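Local coordinates for carbohydrate binding module family 33 and 10 domain protein (Teredinibacter turnerae, PDB 6RW7) that probably cleaves cellulose oxidatively, being the copper-binding catalytic domain of a longer AA10 lytic polysaccharide monooxygenase, at residues E65-F70 and L131-F136; F116-P121 and H179-E184; Q139-E144 and C170-R175. All blocks are in the same frame, centred on the assembly; numbering follows the deposited sequence.

Contact 1. Residues E65-F70 and L131-F136; sequences EHVCGF and LTWADF
Val67 and Leu131 bring the two loops closest, with CA atoms 6.2 Å apart, where a type I turn from Val67 to Phe70 faces the approach to the 3-10 turn at 133-135. Val67, compact and branched, turns its two methyls to different aromatic partners. With CG2 anti to its carbonyl carbon, that methyl lies over the centre of the Trp133 six-membered ring, 3.9 Å from the centroid and 6° off the normal, a CH-pi contact; CG1 meets Phe136 CE1 at 3.7 Å. Phe70 CE1 approaches Trp133 CZ2 to 3.4 Å, the rings meeting rim to rim with planes at 74°. Trp133 keeps its indole polar end satisfied by giving NE1 to Thr64 OG1. On the Cys68 side of Val67, Leu131 CD1 packs on Cys68 SG at 3.8 Å, the sulfur bonded to Cys198 of strand 193-202. The backbones meet through water: one molecule accepts the N-H of Val67, its oxygen 2.9 Å from N, and lies 2.7 Å from Leu131 O, while a second joins that same carbonyl to Glu65 O. The loops meet over Phe182, which Val67 and Phe136 both touch. Apolar side chains thus supply the direct contact and water carries the polar link.

Contact 2. Residues F116-P121 and H179-E184; sequences FYITKP and HVIFAE
Tyr117 and Phe182 form the hydrogen-bonded pair at the heart of an antiparallel strand pairing, strand 111-118 with strand 178-187, within the immunoglobulin-like beta-sandwich core of AA10 enzymes. The short strand segments run 4.6 Å apart at 161°. Tyr117 N gives a bond to Phe182 O of 2.8 Å, nearly straight at 169°, and Phe182 N returns one to Tyr117 O. The side chains of this pair leave the sheet together: Tyr117 CD1 comes to the edge of the Phe182 ring, near its plane, 3.7 Å from CD2. Phe116, Ile118, Ile181 and Ala183 occupy the other face, which packs against strand 96-101. The small Ala183 suits a place beside the large Phe116 ring, its CB 3.6 Å from Phe116 CD2. Ile118 CG1 meets Ile181 CG1 at 3.9 Å, and Ile181 also touches Phe98 of strand 96-101.

The last backbone bond across the pair runs from Thr119 N to Val180 O; beyond it side chains and then water take over. Thr119 has OG1 between its backbone N and carbonyl carbon (chi1 44°), a torsion that turns the hydroxyl to Val180 N, whose N-H it accepts, and to His179 ND1, 2.7 Å away at the edge of the imidazole. A water bridges the loop after Ile118 to the strand, 2.8 Å from Pro121 O and 3.1 Å from His179 NE2.

Contact 3. Residues Q139-E144 and C170-R175; sequences QPFCDE and CNVPSR
The disulfide between Cys142 and Cys170 joins the two sheets of the sandwich, beside a classic beta bulge in which Phe141 and Cys142 together face Phe116 of the neighbouring strand. Cys142 begins strand 142-145, which pairs with strand 111-118; Cys170 lies on strand 165-172, which pairs with strand 96-101 in the other sheet. The SG atoms are bonded at 2.1 Å with chi3 at -74°, the sign of a left-handed disulfide. Cys142 carries its sulfur anti to the backbone N (chi1 -175°), directing it to Cys170, which carries its own anti to the carbonyl carbon; the CA atoms of Cys142 and Cys170 are 5.6 Å apart.

Phe141, just before Cys142, supplies most of the remaining contact. Its ring stands across Pro173 at about a right angle, and Pro173 CD sits over one face, 3.9 Å from the centroid, in a CH-pi contact. Proline suits this place because its CD carbon, next to the electron-withdrawing nitrogen, presents polarised C-H bonds to an aromatic face. One side of the ring, CD1 and CE1, runs along the strand: CE1 is 4.0 Å from Cys170 CB and 4.1 Å from Val172 CG2, while CD1 is 3.5 Å from Asn171 O. The backbones are joined by a water that donates to Phe141 O at 3.0 Å and accepts the N-H of Asn171, its oxygen 2.9 Å from N.

Further along, Arg175 pairs with Glu137 through NH2 and gives a bond to Thr119 O, tying the end of 170-175 to the loops at Thr119 and Glu137 that flank strands 111-118 and 142-145. One covalent bond, a proline-aromatic contact and a bridging water therefore act side by side: the disulfide covalently ties the two sheets, and the ring packs beside it.

How the contacts relate
From the N terminus, the 65-70 loop comes first and meets 131-136 to close contact 1. Contact 2 opens at 116-121, before that loop has closed, and finishes at 179-184, so the two cross; Lys120 NZ reaches Phe136 O and Ala134 O, and Val67 O packs on Phe182 CE1. Contact 3, joining 139-144 to 170-175, starts after contact 1 has closed and lies wholly within the span of contact 2. It meets contact 2 at Phe116, whose backbone faces Phe141 and Cys142. Contact 2 thus pairs two strands of the mixed sheet, contact 1 fastens loops over one of its faces, and contact 3 joins it to the four-stranded sheet.

Contact 1. Residues E65-F70 and L131-F136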
loop_
_atom_site.group_PDB
_atom_site.type_symbol
_atom_site.label_atom_id
_atom_site.label_comp_id
_atom_site.label_asym_id
_atom_site.label_seq_id
_atom_site.Cartn_x
_atom_site.Cartn_y
_atom_site.Cartn_z
ATOM N N GLU A 65 8.693 13.641 0.072
ATOM C CA GLU A 65 7.678 14.571 -0.478
ATOM C C GLU A 65 6.352 13.829 -0.599
ATOM O O GLU A 65 5.281 14.425 -0.336
ATOM C CB GLU A 65 8.063 15.077 -1.869
ATOM N N HIS A 66 6.418 12.562 -0.998
ATOM C CA HIS A 66 5.222 11.760 -1.342
ATOM C C HIS A 66 5.019 10.621 -0.347
ATOM O O HIS A 66 5.983 10.104 0.248
ATOM C CB HIS A 66 5.319 11.224 -2.772
ATOM C CG HIS A 66 5.634 12.256 -3.804
ATOM N ND1 HIS A 66 4.655 13.071 -4.358
ATOM C CD2 HIS A 66 6.812 12.614 -4.374
ATOM C CE1 HIS A 66 5.236 13.880 -5.244
ATOM N NE2 HIS A 66 6.554 13.610 -5.273
ATOM N N VAL A 67 3.757 10.237 -0.188
ATOM C CA VAL A 67 3.365 9.114 0.692
ATOM C C VAL A 67 3.405 7.799 -0.092
ATOM O O VAL A 67 4.342 7.016 0.095
ATOM C CB VAL A 67 1.987 9.405 1.302
ATOM C CG1 VAL A 67 1.495 8.192 2.065
ATOM C CG2 VAL A 67 2.037 10.668 2.177
ATOM N N CYS A 68 2.429 7.545 -0.951
ATOM C CA CYS A 68 2.218 6.190 -1.526
ATOM C C CYS A 68 3.433 5.765 -2.361
ATOM O O CYS A 68 3.770 4.579 -2.312
ATOM C CB CYS A 68 0.932 6.124 -2.323
ATOM S SG CYS A 68 -0.495 6.465 -1.260
ATOM N N GLY A 69 4.043 6.693 -3.103
ATOM C CA GLY A 69 5.210 6.387 -3.951
ATOM C C GLY A 69 6.495 6.373 -3.149
ATOM O O GLY A 69 7.518 5.894 -3.656
ATOM N N PHE A 70 6.468 6.983 -1.958
ATOM C CA PHE A 70 7.606 7.131 -1.011
ATOM C C PHE A 70 8.879 7.641 -1.716
ATOM O O PHE A 70 9.989 7.239 -1.313
ATOM C CB PHE A 70 7.840 5.824 -0.254
ATOM C CG PHE A 70 8.301 6.090 1.150
ATOM C CD1 PHE A 70 7.409 6.514 2.125
ATOM C CD2 PHE A 70 9.640 5.994 1.479
ATOM C CE1 PHE A 70 7.841 6.802 3.405
ATOM C CE2 PHE A 70 10.066 6.286 2.764
ATOM C CZ PHE A 70 9.168 6.675 3.728
ATOM N N LEU A 131 -1.796 13.155 -0.838
ATOM C CA LEU A 131 -1.637 12.859 0.597
ATOM C C LEU A 131 -0.341 13.513 1.097
ATOM O O LEU A 131 0.625 13.660 0.338
ATOM C CB LEU A 131 -1.596 11.344 0.784
ATOM C CG LEU A 131 -2.886 10.618 0.430
ATOM C CD1 LEU A 131 -2.630 9.106 0.360
ATOM C CD2 LEU A 131 -3.984 10.956 1.433
ATOM N N THR A 132 -0.352 13.923 2.357
ATOM C CA THR A 132 0.814 14.458 3.082
ATOM C C THR A 132 0.985 13.644 4.349
ATOM O O THR A 132 0.008 12.983 4.785
ATOM C CB THR A 132 0.654 15.945 3.440
ATOM O OG1 THR A 132 -0.291 16.052 4.509
ATOM C CG2 THR A 132 0.213 16.776 2.260
ATOM N N TRP A 133 2.158 13.730 4.960
ATOM C CA TRP A 133 2.420 13.020 6.230
ATOM C C TRP A 133 1.505 13.563 7.332
ATOM O O TRP A 133 1.171 12.793 8.249
ATOM C CB TRP A 133 3.902 13.036 6.612
ATOM C CG TRP A 133 4.669 12.204 5.637
ATOM C CD1 TRP A 133 5.617 12.637 4.763
ATOM C CD2 TRP A 133 4.485 10.803 5.379
ATOM N NE1 TRP A 133 6.042 11.605 3.986
ATOM C CE2 TRP A 133 5.367 10.470 4.332
ATOM C CE3 TRP A 133 3.681 9.801 5.920
ATOM C CZ2 TRP A 133 5.474 9.184 3.815
ATOM C CZ3 TRP A 133 3.791 8.520 5.421
ATOM C CH2 TRP A 133 4.657 8.223 4.361
ATOM N N ALA A 134 1.083 14.821 7.250
ATOM C CA ALA A 134 0.169 15.406 8.256
ATOM C C ALA A 134 -1.179 14.667 8.239
ATOM O O ALA A 134 -1.880 14.715 9.234
ATOM C CB ALA A 134 -0.012 16.877 7.977
ATOM N N ASP A 135 -1.532 13.973 7.154
ATOM C CA ASP A 135 -2.793 13.200 7.068
ATOM C C ASP A 135 -2.700 11.912 7.891
ATOM O O ASP A 135 -3.762 11.339 8.180
ATOM C CB ASP A 135 -3.105 12.819 5.625
ATOM C CG ASP A 135 -3.393 13.998 4.716
ATOM O OD1 ASP A 135 -4.003 14.981 5.226
ATOM O OD2 ASP A 135 -3.053 13.920 3.494
ATOM N N PHE A 136 -1.498 11.435 8.204
ATOM C CA PHE A 136 -1.276 10.083 8.753
ATOM C C PHE A 136 -0.863 10.135 10.211
ATOM O O PHE A 136 -0.226 11.109 10.665
ATOM C CB PHE A 136 -0.199 9.330 7.967
ATOM C CG PHE A 136 -0.736 8.832 6.655
ATOM C CD1 PHE A 136 -0.731 9.622 5.513
ATOM C CD2 PHE A 136 -1.259 7.558 6.565
ATOM C CE1 PHE A 136 -1.280 9.169 4.324
ATOM C CE2 PHE A 136 -1.803 7.111 5.374
ATOM C CZ PHE A 136 -1.786 7.902 4.255
HETATM O O HOH W 1 2.696 15.252 -0.362
HETATM O O HOH W 2 1.862 12.057 -1.428
#

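Contact 2. Residues F116-P121 and H179-E184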
loop_
_atom_site.group_PDB
_atom_site.type_symbol
_atom_site.label_atom_id
_atom_site.label_comp_id
_atom_site.label_asym_id
_atom_site.label_seq_id
_atom_site.Cartn_x
_atom_site.Cartn_y
_atom_site.Cartn_z
ATOM N N PHE A 116 2.236 -0.915 8.861
ATOM C CA PHE A 116 0.987 -0.296 8.375
ATOM C C PHE A 116 0.700 0.967 9.168
ATOM O O PHE A 116 0.697 0.919 10.412
ATOM C CB PHE A 116 -0.202 -1.229 8.559
ATOM C CG PHE A 116 -0.127 -2.555 7.853
ATOM C CD1 PHE A 116 0.639 -3.595 8.359
ATOM C CD2 PHE A 116 -0.807 -2.750 6.666
ATOM C CE1 PHE A 116 0.659 -4.823 7.713
ATOM C CE2 PHE A 116 -0.756 -3.964 6.015
ATOM C CZ PHE A 116 -0.021 -4.994 6.533
ATOM N N TYR A 117 0.382 2.023 8.436
ATOM C CA TYR A 117 -0.069 3.315 8.981
ATOM C C TYR A 117 -1.471 3.590 8.466
ATOM O O TYR A 117 -1.800 3.149 7.370
ATOM C CB TYR A 117 0.850 4.436 8.518
ATOM C CG TYR A 117 2.264 4.404 9.027
ATOM C CD1 TYR A 117 3.224 3.584 8.453
ATOM C CD2 TYR A 117 2.664 5.263 10.041
ATOM C CE1 TYR A 117 4.520 3.585 8.937
ATOM C CE2 TYR A 117 3.971 5.316 10.482
ATOM C CZ TYR A 117 4.913 4.484 9.913
ATOM O OH TYR A 117 6.214 4.477 10.373
ATOM N N ILE A 118 -2.249 4.361 9.225
ATOM C CA ILE A 118 -3.590 4.796 8.765
ATOM C C ILE A 118 -3.675 6.304 8.921
ATOM O O ILE A 118 -2.965 6.879 9.773
ATOM C CB ILE A 118 -4.706 4.032 9.513
ATOM C CG1 ILE A 118 -6.061 4.202 8.824
ATOM C CG2 ILE A 118 -4.744 4.381 10.993
ATOM C CD1 ILE A 118 -7.071 3.196 9.273
ATOM N N THR A 119 -4.551 6.909 8.137
ATOM C CA THR A 119 -4.860 8.341 8.269
ATOM C C THR A 119 -5.380 8.627 9.687
ATOM O O THR A 119 -5.972 7.755 10.346
ATOM C CB THR A 119 -5.789 8.791 7.139
ATOM O OG1 THR A 119 -6.817 7.808 6.957
ATOM C CG2 THR A 119 -5.032 9.011 5.846
ATOM N N LYS A 120 -5.137 9.842 10.145
ATOM C CA LYS A 120 -5.612 10.336 11.449
ATOM C C LYS A 120 -7.131 10.258 11.491
ATOM O O LYS A 120 -7.806 10.303 10.465
ATOM C CB LYS A 120 -5.142 11.766 11.654
ATOM C CG LYS A 120 -3.647 11.944 11.793
ATOM C CD LYS A 120 -3.300 13.343 12.239
ATOM C CE LYS A 120 -1.905 13.426 12.811
ATOM N NZ LYS A 120 -0.932 13.598 11.731
ATOM N N PRO A 121 -7.718 10.151 12.695
ATOM C CA PRO A 121 -9.164 9.969 12.777
ATOM C C PRO A 121 -9.976 11.113 12.157
ATOM O O PRO A 121 -11.039 10.849 11.649
ATOM C CB PRO A 121 -9.443 9.800 14.272
ATOM C CG PRO A 121 -8.210 10.279 14.954
ATOM C CD PRO A 121 -7.049 10.082 14.003
ATOM N N HIS A 179 -10.761 6.741 4.482
ATOM C CA HIS A 179 -9.394 6.721 5.038
ATOM C C HIS A 179 -8.435 6.084 4.049
ATOM O O HIS A 179 -8.862 5.527 3.016
ATOM C CB HIS A 179 -9.395 6.057 6.417
ATOM C CG HIS A 179 -10.018 6.947 7.432
ATOM N ND1 HIS A 179 -9.304 7.963 8.040
ATOM C CD2 HIS A 179 -11.302 7.056 7.859
ATOM C CE1 HIS A 179 -10.105 8.630 8.835
ATOM N NE2 HIS A 179 -11.367 8.116 8.724
ATOM N N VAL A 180 -7.155 6.190 4.370
ATOM C CA VAL A 180 -6.093 5.534 3.575
ATOM C C VAL A 180 -5.192 4.773 4.522
ATOM O O VAL A 180 -4.831 5.306 5.585
ATOM C CB VAL A 180 -5.271 6.550 2.770
ATOM C CG1 VAL A 180 -4.223 5.817 1.963
ATOM C CG2 VAL A 180 -6.138 7.406 1.866
ATOM N N ILE A 181 -4.843 3.560 4.120
ATOM C CA ILE A 181 -3.796 2.762 4.805
ATOM C C ILE A 181 -2.544 2.800 3.933
ATOM O O ILE A 181 -2.632 2.533 2.733
ATOM C CB ILE A 181 -4.317 1.344 5.100
ATOM C CG1 ILE A 181 -5.448 1.430 6.124
ATOM C CG2 ILE A 181 -3.186 0.419 5.549
ATOM C CD1 ILE A 181 -6.239 0.166 6.320
ATOM N N PHE A 182 -1.417 3.163 4.536
ATOM C CA PHE A 182 -0.089 3.201 3.888
ATOM C C PHE A 182 0.716 2.043 4.489
ATOM O O PHE A 182 0.875 1.975 5.720
ATOM C CB PHE A 182 0.556 4.582 4.071
ATOM C CG PHE A 182 2.044 4.553 3.850
ATOM C CD1 PHE A 182 2.540 4.573 2.565
ATOM C CD2 PHE A 182 2.932 4.439 4.904
ATOM C CE1 PHE A 182 3.895 4.498 2.324
ATOM C CE2 PHE A 182 4.294 4.365 4.665
ATOM C CZ PHE A 182 4.761 4.381 3.378
ATOM N N ALA A 183 1.211 1.137 3.653
ATOM C CA ALA A 183 1.837 -0.108 4.120
ATOM C C ALA A 183 3.181 -0.339 3.447
ATOM O O ALA A 183 3.380 0.023 2.279
ATOM C CB ALA A 183 0.922 -1.275 3.853
ATOM N N GLU A 184 4.043 -1.020 4.182
ATOM C CA GLU A 184 5.391 -1.367 3.722
ATOM C C GLU A 184 5.653 -2.854 3.921
ATOM O O GLU A 184 5.240 -3.418 4.958
ATOM C CB GLU A 184 6.450 -0.602 4.516
ATOM C CG GLU A 184 6.274 0.896 4.510
ATOM C CD GLU A 184 7.315 1.647 5.321
ATOM O OE1 GLU A 184 8.054 0.987 6.112
ATOM O OE2 GLU A 184 7.380 2.880 5.155
HETATM O O HOH W 3 -12.642 8.576 11.555
#

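Contact 3. Residues Q139-E144 and C170-R175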
loop_
_atom_site.group_PDB
_atom_site.type_symbol
_atom_site.label_atom_id
_atom_site.label_comp_id
_atom_site.label_asym_id
_atom_site.label_seq_id
_atom_site.Cartn_x
_atom_site.Cartn_y
_atom_site.Cartn_z
ATOM N N GLN A 139 2.799 7.047 14.195
ATOM C CA GLN A 139 3.296 5.693 14.490
ATOM C C GLN A 139 2.441 4.702 13.723
ATOM O O GLN A 139 1.247 4.909 13.512
ATOM C CB GLN A 139 3.255 5.412 15.993
ATOM C CG GLN A 139 4.180 6.319 16.803
ATOM C CD GLN A 139 5.627 6.058 16.492
ATOM O OE1 GLN A 139 6.045 4.914 16.324
ATOM N NE2 GLN A 139 6.406 7.122 16.375
ATOM N N PRO A 140 3.005 3.541 13.353
ATOM C CA PRO A 140 2.196 2.517 12.695
ATOM C C PRO A 140 1.169 1.897 13.650
ATOM O O PRO A 140 1.467 1.743 14.820
ATOM C CB PRO A 140 3.203 1.461 12.224
ATOM C CG PRO A 140 4.463 1.749 12.993
ATOM C CD PRO A 140 4.421 3.187 13.471
ATOM N N PHE A 141 0.014 1.493 13.127
ATOM C CA PHE A 141 -0.996 0.755 13.924
ATOM C C PHE A 141 -0.686 -0.741 13.917
ATOM O O PHE A 141 -1.213 -1.460 14.758
ATOM C CB PHE A 141 -2.403 1.033 13.411
ATOM C CG PHE A 141 -2.762 0.412 12.086
ATOM C CD1 PHE A 141 -3.222 -0.888 12.005
ATOM C CD2 PHE A 141 -2.670 1.143 10.916
ATOM C CE1 PHE A 141 -3.582 -1.444 10.787
ATOM C CE2 PHE A 141 -3.063 0.611 9.702
ATOM C CZ PHE A 141 -3.485 -0.694 9.635
ATOM N N CYS A 142 0.146 -1.212 12.987
ATOM C CA CYS A 142 0.511 -2.635 12.898
ATOM C C CYS A 142 1.960 -2.685 12.430
ATOM O O CYS A 142 2.290 -1.994 11.470
ATOM C CB CYS A 142 -0.443 -3.340 11.945
ATOM S SG CYS A 142 -0.218 -5.134 11.830
ATOM N N ASP A 143 2.806 -3.394 13.155
ATOM C CA ASP A 143 4.254 -3.463 12.848
ATOM C C ASP A 143 4.686 -4.844 13.310
ATOM O O ASP A 143 4.790 -5.054 14.528
ATOM C CB ASP A 143 5.017 -2.309 13.497
ATOM C CG ASP A 143 6.512 -2.325 13.217
ATOM O OD1 ASP A 143 6.982 -3.221 12.521
ATOM O OD2 ASP A 143 7.179 -1.483 13.744
ATOM N N GLU A 144 4.774 -5.774 12.369
ATOM C CA GLU A 144 5.010 -7.193 12.670
ATOM C C GLU A 144 6.307 -7.586 11.990
ATOM O O GLU A 144 6.374 -7.507 10.743
ATOM C CB GLU A 144 3.821 -8.032 12.235
ATOM C CG GLU A 144 2.561 -7.691 13.005
ATOM C CD GLU A 144 2.566 -7.988 14.496
ATOM O OE1 GLU A 144 3.504 -8.662 14.998
ATOM O OE2 GLU A 144 1.648 -7.489 15.184
ATOM N N CYS A 170 -3.738 -7.803 11.657
ATOM C CA CYS A 170 -3.532 -6.489 12.296
ATOM C C CYS A 170 -4.804 -6.117 13.047
ATOM O O CYS A 170 -5.893 -6.499 12.605
ATOM C CB CYS A 170 -3.242 -5.402 11.266
ATOM S SG CYS A 170 -1.680 -5.564 10.353
ATOM N N ASN A 171 -4.654 -5.318 14.097
ATOM C CA ASN A 171 -5.790 -4.654 14.778
ATOM C C ASN A 171 -5.979 -3.278 14.134
ATOM O O ASN A 171 -5.220 -2.353 14.455
ATOM C CB ASN A 171 -5.516 -4.539 16.279
ATOM C CG ASN A 171 -6.660 -3.914 17.039
ATOM O OD1 ASN A 171 -7.813 -3.986 16.618
ATOM N ND2 ASN A 171 -6.338 -3.276 18.152
ATOM N N VAL A 172 -6.969 -3.145 13.262
ATOM C CA VAL A 172 -7.246 -1.873 12.557
ATOM C C VAL A 172 -7.958 -0.936 13.516
ATOM O O VAL A 172 -8.951 -1.322 14.118
ATOM C CB VAL A 172 -8.052 -2.135 11.281
ATOM C CG1 VAL A 172 -8.363 -0.839 10.561
ATOM C CG2 VAL A 172 -7.304 -3.076 10.340
ATOM N N PRO A 173 -7.451 0.304 13.691
ATOM C CA PRO A 173 -8.099 1.279 14.565
ATOM C C PRO A 173 -9.520 1.618 14.122
ATOM O O PRO A 173 -9.839 1.547 12.933
ATOM C CB PRO A 173 -7.206 2.524 14.446
ATOM C CG PRO A 173 -5.858 1.991 14.032
ATOM C CD PRO A 173 -6.184 0.814 13.143
ATOM N N SER A 174 -10.338 2.013 15.087
ATOM C CA SER A 174 -11.718 2.468 14.823
ATOM C C SER A 174 -11.623 3.713 13.955
ATOM O O SER A 174 -10.850 4.645 14.288
ATOM C CB SER A 174 -12.489 2.803 16.065
ATOM O OG SER A 174 -12.627 1.670 16.901
ATOM N N ARG A 175 -12.375 3.723 12.869
ATOM C CA ARG A 175 -12.429 4.851 11.923
ATOM C C ARG A 175 -13.846 4.936 11.390
ATOM O O ARG A 175 -14.590 3.910 11.451
ATOM C CB ARG A 175 -11.450 4.673 10.763
ATOM C CG ARG A 175 -9.984 4.865 11.123
ATOM C CD ARG A 175 -9.666 6.299 11.490
ATOM N NE ARG A 175 -8.256 6.570 11.786
ATOM C CZ ARG A 175 -7.664 6.394 12.951
ATOM N NH1 ARG A 175 -8.320 5.897 13.989
ATOM N NH2 ARG A 175 -6.393 6.741 13.071
HETATM O O HOH W 4 -2.028 -4.308 14.774
#